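Long-range contact in putative phosphohistidine phosphatase SixA (Agrobacterium tumefaciens, PDB 2RFL), which probably removes phosphate from phosphohistidine, as expected of a SixA-like member of the histidine phosphatase superfamily: residues V11-H16 against G144-D149. Sequence-based numbering, arbitrary orientation.
Sequences VYLLRH and GLAVLD
Leu148 reaches back across Val11 and Leu13 on one face of a two-strand antiparallel pairing, and its CD1 carries most of this packing. That methyl lies 3.7 Å from Val11 CG1 and 3.8 Å from Leu13 CD1. Val11 offers CG1 because this methyl stands anti to its own backbone N (chi1 164°). Beside them the CB atoms of Leu13 and Ala146 meet at 3.9 Å, and Leu123 of helix 118-127 closes over Leu13 and Leu148. Beneath the side chains the backbones are joined by paired bonds, Val11 with Leu148 and Leu13 with Ala146; Leu13 N to Ala146 O, at 2.9 Å, is nearly straight (167°) and lies in the carbonyl plane. Strand 10-15 is central to the mixed sheet of the histidine phosphatase alpha-beta-alpha sandwich: strand 109-114 runs parallel on its other edge, while 145-149 runs antiparallel to it on the contact side. It leads into the family's Arg-His motif, Arg15-His16, whose histidine takes the phosphate in relatives and probably does so here. On the Tyr12 face the contacts are also apolar. Val147 lies alongside the tyrosine, pointing the same way, with CG1 3.7 Å from ring atom CE2, and Leu145, paired with Leu14, reaches diagonally with CD1 to Tyr12 CB at the same distance. Toward Arg15 the pairing slackens. Its N still bonds Gly144 O, but at 3.2 Å. The extended, partly exposed arginine leads away from Gly144, and its NH1 bonds Phe140 O. The His16 side chain points away from 144-149, although its backbone bonds Ser143, and its ring meets that of His115.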
# COMPACT_ATOMS: atom_id res chain seq x y z
N VAL A 11 -7.56 6.66 1.34
CA VAL A 11 -6.94 5.39 0.94
C VAL A 11 -5.43 5.52 0.77
O VAL A 11 -4.94 6.31 -0.03
CB VAL A 11 -7.52 4.87 -0.41
CG1 VAL A 11 -6.65 3.80 -1.05
CG2 VAL A 11 -8.89 4.31 -0.21
N TYR A 12 -4.69 4.72 1.52
CA TYR A 12 -3.26 4.58 1.29
C TYR A 12 -3.01 3.26 0.59
O TYR A 12 -3.57 2.21 1.00
CB TYR A 12 -2.50 4.61 2.60
CG TYR A 12 -2.73 5.84 3.48
CD1 TYR A 12 -3.55 5.76 4.61
CD2 TYR A 12 -2.08 7.07 3.20
CE1 TYR A 12 -3.75 6.88 5.42
CE2 TYR A 12 -2.26 8.19 4.01
CZ TYR A 12 -3.10 8.09 5.12
OH TYR A 12 -3.29 9.19 5.93
N LEU A 13 -2.20 3.33 -0.46
CA LEU A 13 -1.76 2.19 -1.26
C LEU A 13 -0.25 2.02 -1.29
O LEU A 13 0.46 2.80 -1.98
CB LEU A 13 -2.22 2.35 -2.71
CG LEU A 13 -3.67 2.50 -3.13
CD1 LEU A 13 -3.67 2.67 -4.62
CD2 LEU A 13 -4.43 1.29 -2.75
N LEU A 14 0.20 0.97 -0.61
CA LEU A 14 1.60 0.69 -0.32
C LEU A 14 2.08 -0.61 -0.98
O LEU A 14 1.61 -1.72 -0.67
CB LEU A 14 1.87 0.64 1.22
CG LEU A 14 3.29 0.29 1.73
CD1 LEU A 14 4.39 1.26 1.26
CD2 LEU A 14 3.39 0.11 3.27
N ARG A 15 3.03 -0.49 -1.88
CA ARG A 15 3.65 -1.68 -2.40
C ARG A 15 4.74 -2.08 -1.42
O ARG A 15 5.37 -1.23 -0.81
CB ARG A 15 4.19 -1.47 -3.81
CG ARG A 15 4.71 -2.78 -4.41
CD ARG A 15 4.93 -2.74 -5.89
NE ARG A 15 5.68 -3.92 -6.28
CZ ARG A 15 6.58 -3.94 -7.26
NH1 ARG A 15 6.79 -2.84 -7.99
NH2 ARG A 15 7.25 -5.05 -7.53
N HIS A 16 4.90 -3.39 -1.24
CA HIS A 16 5.88 -3.94 -0.33
C HIS A 16 7.26 -3.47 -0.81
O HIS A 16 7.44 -3.13 -1.99
CB HIS A 16 5.80 -5.48 -0.28
CG HIS A 16 6.20 -6.15 -1.56
ND1 HIS A 16 7.52 -6.32 -1.94
CD2 HIS A 16 5.45 -6.63 -2.59
CE1 HIS A 16 7.56 -6.89 -3.13
NE2 HIS A 16 6.33 -7.10 -3.54
N GLY A 144 6.31 2.21 -2.67
CA GLY A 144 5.60 3.39 -3.21
C GLY A 144 4.27 3.56 -2.48
O GLY A 144 3.54 2.61 -2.27
N LEU A 145 3.98 4.78 -2.05
CA LEU A 145 2.74 5.06 -1.31
C LEU A 145 1.85 6.14 -1.97
O LEU A 145 2.17 7.33 -1.95
CB LEU A 145 3.04 5.47 0.12
CG LEU A 145 1.96 6.04 1.03
CD1 LEU A 145 1.08 4.88 1.56
CD2 LEU A 145 2.59 6.87 2.19
N ALA A 146 0.72 5.69 -2.51
CA ALA A 146 -0.31 6.55 -3.02
C ALA A 146 -1.19 6.95 -1.86
O ALA A 146 -1.57 6.12 -1.02
CB ALA A 146 -1.08 5.80 -3.99
N VAL A 147 -1.48 8.25 -1.78
CA VAL A 147 -2.41 8.85 -0.80
C VAL A 147 -3.61 9.43 -1.57
O VAL A 147 -3.47 10.35 -2.37
CB VAL A 147 -1.75 10.01 0.02
CG1 VAL A 147 -2.67 10.50 1.14
CG2 VAL A 147 -0.41 9.56 0.60
N LEU A 148 -4.79 8.87 -1.31
CA LEU A 148 -5.97 9.19 -2.07
C LEU A 148 -7.11 9.72 -1.22
O LEU A 148 -7.30 9.27 -0.11
CB LEU A 148 -6.43 7.98 -2.88
CG LEU A 148 -5.38 7.49 -3.86
CD1 LEU A 148 -5.03 6.02 -3.59
CD2 LEU A 148 -5.92 7.66 -5.20
N ASP A 149 -7.83 10.70 -1.75
CA ASP A 149 -8.99 11.30 -1.10
C ASP A 149 -10.17 11.33 -2.05
O ASP A 149 -10.00 11.31 -3.29
CB ASP A 149 -8.70 12.73 -0.60
CG ASP A 149 -8.02 12.78 0.77
OD1 ASP A 149 -8.58 12.29 1.77
OD2 ASP A 149 -6.91 13.34 0.86